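Long-range contact in neutral ceramidase (Pseudomonas aeruginosa, PDB 2ZWS), which hydrolyses the N-acyl linkage of ceramides to give sphingosine and free fatty acid, and also catalyses the reverse synthesis: residues E88-S100 / F438-T450. Sequence-based numbering, arbitrary orientation.
With ZN (zinc ion), chain B; FMT (formic acid), chain D.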
ATOM      1  N   GLU A  88      13.036  -7.635  13.818  1.00 14.01           N
ATOM      2  CA  GLU A  88      11.783  -6.927  14.057  0.50 13.70           C
ATOM      3  C   GLU A  88      11.990  -5.536  14.641  1.00 13.32           C
ATOM      4  O   GLU A  88      11.137  -4.660  14.458  1.00 13.32           O
ATOM      5  CB  GLU A  88      10.854  -7.727  14.967  0.50 14.25           C
ATOM      6  CG  GLU A  88      11.507  -8.323  16.206  0.50 14.98           C
ATOM      7  CD  GLU A  88      11.912  -9.770  15.991  0.50 19.09           C
ATOM      8  OE1 GLU A  88      11.152 -10.682  16.404  0.50 22.93           O
ATOM      9  OE2 GLU A  88      12.968 -10.003  15.382  0.50 17.87           O
ATOM     10  N   ASN A  89      13.101  -5.321  15.342  1.00 13.62           N
ATOM     11  CA  ASN A  89      13.316  -4.015  15.949  1.00 14.17           C
ATOM     12  C   ASN A  89      13.649  -2.907  14.957  1.00 13.49           C
ATOM     13  O   ASN A  89      13.418  -1.744  15.254  1.00 14.63           O
ATOM     14  CB  ASN A  89      14.409  -4.081  17.004  1.00 14.59           C
ATOM     15  CG  ASN A  89      14.072  -5.049  18.110  1.00 18.10           C
ATOM     16  OD1 ASN A  89      13.003  -4.977  18.687  1.00 18.77           O
ATOM     17  ND2 ASN A  89      14.986  -5.963  18.401  1.00 24.16           N
ATOM     18  N   ASN A  90      14.208  -3.237  13.797  1.00 12.52           N
ATOM     19  CA  ASN A  90      14.681  -2.145  12.933  1.00 12.03           C
ATOM     20  C   ASN A  90      14.150  -2.175  11.510  1.00 12.10           C
ATOM     21  O   ASN A  90      14.710  -1.512  10.625  1.00 12.34           O
ATOM     22  CB  ASN A  90      16.211  -2.037  12.947  1.00 12.35           C
ATOM     23  CG  ASN A  90      16.874  -3.156  12.195  1.00 13.42           C
ATOM     24  OD1 ASN A  90      16.283  -4.224  12.012  1.00 12.63           O
ATOM     25  ND2 ASN A  90      18.131  -2.943  11.792  1.00 13.79           N
ATOM     26  N   VAL A  91      13.039  -2.895  11.301  1.00 10.71           N
ATOM     27  CA  VAL A  91      12.432  -2.960   9.970  1.00 10.90           C
ATOM     28  C   VAL A  91      10.960  -2.571  10.123  1.00 10.38           C
ATOM     29  O   VAL A  91      10.226  -3.244  10.882  1.00 10.20           O
ATOM     30  CB  VAL A  91      12.546  -4.408   9.357  1.00 10.19           C
ATOM     31  CG1 VAL A  91      11.763  -4.469   8.043  1.00 12.49           C
ATOM     32  CG2 VAL A  91      14.010  -4.869   9.171  1.00 11.80           C
ATOM     33  N   MET A  92      10.526  -1.527   9.406  1.00  9.90           N
ATOM     34  CA  MET A  92       9.110  -1.119   9.428  1.00 10.25           C
ATOM     35  C   MET A  92       8.550  -1.241   8.027  1.00 11.00           C
ATOM     36  O   MET A  92       9.114  -0.702   7.093  1.00 10.95           O
ATOM     37  CB  MET A  92       8.944   0.335   9.923  1.00 10.16           C
ATOM     38  CG  MET A  92       7.496   0.765  10.062  1.00 11.61           C
ATOM     39  SD  MET A  92       7.305   2.457  10.672  1.00 12.67           S
ATOM     40  CE  MET A  92       8.022   2.322  12.323  1.00 14.14           C
ATOM     41  N   LEU A  93       7.415  -1.932   7.911  1.00 10.81           N
ATOM     42  CA  LEU A  93       6.752  -2.105   6.613  1.00 11.55           C
ATOM     43  C   LEU A  93       5.413  -1.412   6.671  1.00 12.50           C
ATOM     44  O   LEU A  93       4.674  -1.630   7.620  1.00 14.46           O
ATOM     45  CB  LEU A  93       6.531  -3.602   6.331  1.00 11.69           C
ATOM     46  CG  LEU A  93       7.731  -4.544   6.417  1.00 12.48           C
ATOM     47  CD1 LEU A  93       7.281  -5.960   6.055  1.00 12.90           C
ATOM     48  CD2 LEU A  93       8.896  -4.119   5.510  1.00 13.29           C
ATOM     49  N   ALA A  94       5.100  -0.553   5.712  1.00 11.27           N
ATOM     50  CA  ALA A  94       3.830   0.160   5.707  1.00 11.95           C
ATOM     51  C   ALA A  94       3.234   0.127   4.313  1.00 12.11           C
ATOM     52  O   ALA A  94       3.914  -0.212   3.337  1.00 13.12           O
ATOM     53  CB  ALA A  94       4.042   1.564   6.174  1.00 12.96           C
ATOM     54  N   ALA A  95       1.946   0.425   4.220  1.00 11.57           N
ATOM     55  CA  ALA A  95       1.248   0.378   2.937  1.00 10.66           C
ATOM     56  C   ALA A  95       0.532   1.699   2.643  1.00 10.72           C
ATOM     57  O   ALA A  95       0.105   2.422   3.569  1.00 11.29           O
ATOM     58  CB  ALA A  95       0.220  -0.729   3.004  1.00 12.25           C
ATOM     59  N   THR A  96       0.334   1.947   1.352  1.00 10.45           N
ATOM     60  CA  THR A  96      -0.349   3.153   0.887  1.00 10.27           C
ATOM     61  C   THR A  96      -1.887   3.015   0.972  1.00 11.03           C
ATOM     62  O   THR A  96      -2.613   4.027   0.861  1.00 12.13           O
ATOM     63  CB  THR A  96      -0.066   3.408  -0.604  1.00 11.30           C
ATOM     64  OG1 THR A  96      -0.533   2.267  -1.355  1.00 12.31           O
ATOM     65  CG2 THR A  96       1.405   3.726  -0.858  1.00 14.96           C
ATOM     66  N   HIS A  97      -2.372   1.774   1.093  1.00 10.96           N
ATOM     67  CA  HIS A  97      -3.826   1.490   1.159  1.00 11.24           C
ATOM     68  C   HIS A  97      -4.521   1.688  -0.184  1.00 12.14           C
ATOM     69  O   HIS A  97      -5.709   2.011  -0.255  1.00 14.20           O
ATOM     70  CB  HIS A  97      -4.491   2.291   2.268  1.00 11.92           C
ATOM     71  CG  HIS A  97      -5.800   1.746   2.728  1.00 13.09           C
ATOM     72  ND1 HIS A  97      -6.038   0.397   2.890  1.00 12.19           N
ATOM     73  CD2 HIS A  97      -6.904   2.392   3.195  1.00 12.67           C
ATOM     74  CE1 HIS A  97      -7.267   0.238   3.378  1.00 11.55           C
ATOM     75  NE2 HIS A  97      -7.806   1.432   3.584  1.00 13.68           N
ATOM     76  N   THR A  98      -3.788   1.476  -1.273  1.00 10.53           N
ATOM     77  CA  THR A  98      -4.456   1.360  -2.578  1.00 11.03           C
ATOM     78  C   THR A  98      -5.467   0.220  -2.556  1.00 10.56           C
ATOM     79  O   THR A  98      -5.181  -0.851  -1.988  1.00 11.68           O
ATOM     80  CB  THR A  98      -3.456   1.151  -3.748  1.00 10.93           C
ATOM     81  OG1 THR A  98      -4.173   0.891  -4.958  1.00 12.83           O
ATOM     82  CG2 THR A  98      -2.489  -0.001  -3.486  1.00 11.11           C
ATOM     83  N   HIS A  99      -6.603   0.417  -3.228  1.00 10.76           N
ATOM     84  CA  HIS A  99      -7.627  -0.619  -3.297  1.00 11.18           C
ATOM     85  C   HIS A  99      -7.638  -1.297  -4.666  1.00 12.30           C
ATOM     86  O   HIS A  99      -8.605  -1.983  -4.993  1.00 13.58           O
ATOM     87  CB  HIS A  99      -8.989  -0.003  -2.972  1.00 11.83           C
ATOM     88  CG  HIS A  99      -9.160   0.344  -1.529  1.00 14.77           C
ATOM     89  ND1 HIS A  99      -8.236   1.083  -0.821  1.00 14.95           N
ATOM     90  CD2 HIS A  99     -10.158   0.067  -0.662  1.00 16.36           C
ATOM     91  CE1 HIS A  99      -8.662   1.245   0.421  1.00 16.05           C
ATOM     92  NE2 HIS A  99      -9.808   0.608   0.549  1.00 16.25           N
ATOM     93  N   SER A 100      -6.554  -1.145  -5.424  1.00 11.96           N
ATOM     94  CA  SER A 100      -6.511  -1.646  -6.794  1.00 12.39           C
ATOM     95  C   SER A 100      -5.398  -2.626  -7.050  1.00 12.09           C
ATOM     96  O   SER A 100      -4.881  -2.675  -8.171  1.00 12.95           O
ATOM     97  CB  SER A 100      -6.374  -0.483  -7.775  1.00 12.01           C
ATOM     98  OG  SER A 100      -7.530   0.354  -7.684  1.00 13.82           O
ATOM     99  N   PHE A 438       2.598   9.579  12.891  1.00 14.57           N
ATOM    100  CA  PHE A 438       1.836   8.365  13.107  1.00 13.19           C
ATOM    101  C   PHE A 438       1.616   7.678  11.765  1.00 13.37           C
ATOM    102  O   PHE A 438       0.907   8.210  10.941  1.00 15.10           O
ATOM    103  CB  PHE A 438       0.496   8.735  13.748  1.00 13.91           C
ATOM    104  CG  PHE A 438      -0.336   7.555  14.124  1.00 13.31           C
ATOM    105  CD1 PHE A 438      -0.303   7.037  15.408  1.00 17.28           C
ATOM    106  CD2 PHE A 438      -1.156   6.941  13.174  1.00 13.63           C
ATOM    107  CE1 PHE A 438      -1.080   5.919  15.758  1.00 17.07           C
ATOM    108  CE2 PHE A 438      -1.947   5.835  13.517  1.00 15.22           C
ATOM    109  CZ  PHE A 438      -1.896   5.318  14.811  1.00 15.48           C
ATOM    110  N   ASN A 439       2.249   6.534  11.532  1.00 12.95           N
ATOM    111  CA  ASN A 439       2.064   5.805  10.277  1.00 12.57           C
ATOM    112  C   ASN A 439       1.177   4.588  10.507  1.00 12.50           C
ATOM    113  O   ASN A 439       1.643   3.591  11.040  1.00 12.46           O
ATOM    114  CB  ASN A 439       3.454   5.402   9.734  1.00 11.44           C
ATOM    115  CG  ASN A 439       3.435   4.988   8.259  1.00 11.92           C
ATOM    116  OD1 ASN A 439       2.445   4.419   7.737  1.00 15.49           O
ATOM    117  ND2 ASN A 439       4.535   5.253   7.587  1.00 10.26           N
ATOM    118  N   GLY A 440      -0.109   4.687  10.154  1.00 12.77           N
ATOM    119  CA  GLY A 440      -1.056   3.552  10.174  1.00 13.24           C
ATOM    120  C   GLY A 440      -0.711   2.576   9.053  1.00 12.57           C
ATOM    121  O   GLY A 440       0.207   2.832   8.253  1.00 13.23           O
ATOM    122  N   TYR A 441      -1.443   1.468   8.978  1.00 12.44           N
ATOM    123  CA  TYR A 441      -1.237   0.454   7.929  1.00 11.66           C
ATOM    124  C   TYR A 441       0.184  -0.121   7.959  1.00 11.62           C
ATOM    125  O   TYR A 441       0.743  -0.442   6.909  1.00 12.36           O
ATOM    126  CB  TYR A 441      -1.507   1.014   6.526  1.00 13.38           C
ATOM    127  CG  TYR A 441      -2.823   1.750   6.410  1.00 13.26           C
ATOM    128  CD1 TYR A 441      -3.994   1.065   6.093  1.00 13.11           C
ATOM    129  CD2 TYR A 441      -2.900   3.127   6.648  1.00 15.04           C
ATOM    130  CE1 TYR A 441      -5.234   1.747   5.994  1.00 14.13           C
ATOM    131  CE2 TYR A 441      -4.110   3.819   6.565  1.00 13.59           C
ATOM    132  CZ  TYR A 441      -5.274   3.122   6.250  1.00 14.38           C
ATOM    133  OH  TYR A 441      -6.436   3.833   6.187  1.00 14.79           O
ATOM    134  N   ALA A 442       0.754  -0.274   9.153  1.00 10.65           N
ATOM    135  CA  ALA A 442       2.142  -0.785   9.261  1.00 10.62           C
ATOM    136  C   ALA A 442       2.231  -2.151   9.951  1.00 10.15           C
ATOM    137  O   ALA A 442       1.606  -2.364  11.015  1.00 11.47           O
ATOM    138  CB  ALA A 442       3.037   0.217  10.003  1.00 11.68           C
ATOM    139  N   ASN A 443       3.001  -3.063   9.339  1.00 10.01           N
ATOM    140  CA  ASN A 443       3.414  -4.342   9.916  1.00 10.44           C
ATOM    141  C   ASN A 443       2.349  -5.433  10.064  1.00 10.58           C
ATOM    142  O   ASN A 443       2.705  -6.616  10.077  1.00 10.50           O
ATOM    143  CB  ASN A 443       4.175  -4.165  11.237  1.00 10.78           C
ATOM    144  CG  ASN A 443       5.434  -3.317  11.098  1.00 10.58           C
ATOM    145  OD1 ASN A 443       5.763  -2.537  12.019  1.00 14.86           O
ATOM    146  ND2 ASN A 443       6.164  -3.495  10.013  1.00  9.56           N
ATOM    147  N   ALA A 444       1.077  -5.057  10.192  1.00 10.67           N
ATOM    148  CA  ALA A 444      -0.044  -6.013  10.145  1.00 10.72           C
ATOM    149  C   ALA A 444      -1.277  -5.216   9.802  1.00 11.75           C
ATOM    150  O   ALA A 444      -1.196  -3.987   9.640  1.00 11.74           O
ATOM    151  CB  ALA A 444      -0.215  -6.742  11.474  1.00 11.92           C
ATOM    152  N   TYR A 445      -2.413  -5.893   9.702  1.00 11.63           N
ATOM    153  CA  TYR A 445      -3.662  -5.175   9.470  1.00 12.55           C
ATOM    154  C   TYR A 445      -4.750  -5.740  10.341  1.00 12.39           C
ATOM    155  O   TYR A 445      -5.075  -6.917  10.255  1.00 13.08           O
ATOM    156  CB  TYR A 445      -4.049  -5.275   7.998  1.00 12.88           C
ATOM    157  CG  TYR A 445      -5.301  -4.507   7.702  1.00 12.82           C
ATOM    158  CD1 TYR A 445      -5.281  -3.115   7.529  1.00 13.25           C
ATOM    159  CD2 TYR A 445      -6.524  -5.170   7.641  1.00 12.79           C
ATOM    160  CE1 TYR A 445      -6.484  -2.406   7.291  1.00 11.16           C
ATOM    161  CE2 TYR A 445      -7.696  -4.489   7.370  1.00 12.42           C
ATOM    162  CZ  TYR A 445      -7.684  -3.107   7.212  1.00 13.07           C
ATOM    163  OH  TYR A 445      -8.845  -2.432   6.962  1.00 13.79           O
ATOM    164  N   ALA A 446      -5.322  -4.882  11.186  1.00 11.60           N
ATOM    165  CA  ALA A 446      -6.371  -5.317  12.119  1.00 12.44           C
ATOM    166  C   ALA A 446      -7.535  -4.325  12.042  1.00 12.60           C
ATOM    167  O   ALA A 446      -8.046  -3.858  13.069  1.00 13.88           O
ATOM    168  CB  ALA A 446      -5.792  -5.425  13.530  1.00 13.73           C
ATOM    169  N   SER A 447      -7.969  -4.047  10.818  1.00 13.02           N
ATOM    170  CA  SER A 447      -9.162  -3.251  10.549  1.00 13.36           C
ATOM    171  C   SER A 447      -9.083  -1.825  11.103  1.00 13.41           C
ATOM    172  O   SER A 447      -8.085  -1.187  10.960  1.00 13.85           O
ATOM    173  CB  SER A 447     -10.413  -4.040  10.990  1.00 13.49           C
ATOM    174  OG  SER A 447     -10.524  -5.213  10.192  1.00 14.37           O
ATOM    175  N   TYR A 448     -10.134  -1.329  11.759  1.00 12.41           N
ATOM    176  CA  TYR A 448     -10.244   0.109  12.067  1.00 14.30           C
ATOM    177  C   TYR A 448     -10.083   0.442  13.549  1.00 13.76           C
ATOM    178  O   TYR A 448     -10.323  -0.404  14.417  1.00 14.51           O
ATOM    179  CB  TYR A 448     -11.559   0.700  11.504  1.00 13.66           C
ATOM    180  CG  TYR A 448     -11.561   0.834   9.990  1.00 14.26           C
ATOM    181  CD1 TYR A 448     -11.791  -0.261   9.158  1.00 14.63           C
ATOM    182  CD2 TYR A 448     -11.345   2.068   9.390  1.00 14.40           C
ATOM    183  CE1 TYR A 448     -11.757  -0.132   7.734  1.00 12.90           C
ATOM    184  CE2 TYR A 448     -11.349   2.232   8.012  1.00 15.13           C
ATOM    185  CZ  TYR A 448     -11.537   1.133   7.160  1.00 13.72           C
ATOM    186  OH  TYR A 448     -11.492   1.326   5.771  1.00 16.25           O
ATOM    187  N   VAL A 449      -9.659   1.671  13.824  1.00 14.20           N
ATOM    188  CA  VAL A 449      -9.611   2.163  15.197  1.00 14.80           C
ATOM    189  C   VAL A 449     -10.248   3.542  15.287  1.00 15.59           C
ATOM    190  O   VAL A 449      -9.825   4.506  14.676  1.00 15.79           O
ATOM    191  CB  VAL A 449      -8.182   2.205  15.763  1.00 15.23           C
ATOM    192  CG1 VAL A 449      -8.195   2.672  17.208  1.00 13.97           C
ATOM    193  CG2 VAL A 449      -7.487   0.828  15.627  1.00 16.43           C
ATOM    194  N   THR A 450     -11.257   3.580  16.130  1.00 15.80           N
ATOM    195  CA  THR A 450     -12.099   4.716  16.335  1.00 16.21           C
ATOM    196  C   THR A 450     -11.949   5.107  17.834  1.00 16.17           C
ATOM    197  O   THR A 450     -11.603   4.268  18.679  1.00 16.32           O
ATOM    198  CB  THR A 450     -13.448   4.115  15.946  1.00 17.76           C
ATOM    199  OG1 THR A 450     -14.135   4.702  14.836  1.00 21.90           O
ATOM    200  CG2 THR A 450     -14.049   3.216  16.880  1.00 12.40           C
TER
HETATM  201 ZN    ZN B 647      -9.678   1.719   4.642  1.00 14.79          ZN
HETATM  202  C   FMT D 649      -3.301  -9.442   9.049  1.00 14.68           C
HETATM  203  O1  FMT D 649      -2.322  -8.727   9.378  1.00 13.16           O
HETATM  204  O2  FMT D 649      -3.203 -10.498   8.385  1.00 13.97           O
HETATM  205  O   HOH W   1     -10.644   0.559   3.161  1.00 20.14           O
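A chi1 of -160° sets CG of His97 anti to its own backbone N, and one of -49° places CG of Tyr441 anti to its carbonyl carbon; with these settings Tyr441 CE1 lies over the centre of the imidazole, 3.3 Å from His97 CG. The 34° between the planes makes this an oblique aromatic pair. In return, His97 CB sits above the tyrosine ring as a CH-pi contact, 4.1 Å from the ring centroid. CE1 of His99 covers the other face of the imidazole, while His99 ND1 donates to His97 O at 2.8 Å; the zinc-binding ring is thus clasped between two aromatic side chains. Its nitrogens are both engaged, ND1 with Gly64 O and NE2 with zinc at 2.2 Å. Tyr448 OH, whose strongest polar partner is Arg160, binds the same ion at 2.2 Å, and His204, Glu411 and a water, itself 2.7 Å from His99 NE2, are further ligands. The contact thus builds part of the hydrolase's zinc site, His97 and Tyr448 each supplying one ligand. Glu411 is also the main polar partner of Tyr441, linking that ring to the metal shell, and is hydrogen-bonded to the OH of Tyr445, a residue inferred to bind substrate.

Backbone bonds join the segments along strand 91-95, before the chain reaches His97. Asn443 N donates to Leu93 O at 2.8 Å, and Ala95 N weakly to Tyr441 O; flanking Ala94 and Ala442, they make these an antiparallel, non-hydrogen-bonded pair, with CB to CB at 4.2 Å.

Strand 91-95 thereby lies between two partners: strand 55-61, paired with it in parallel, and the loop following strand 435-439. Val91 packs on helix 68-81, Met92 reaches strand 392-400, and Asn443 touches both.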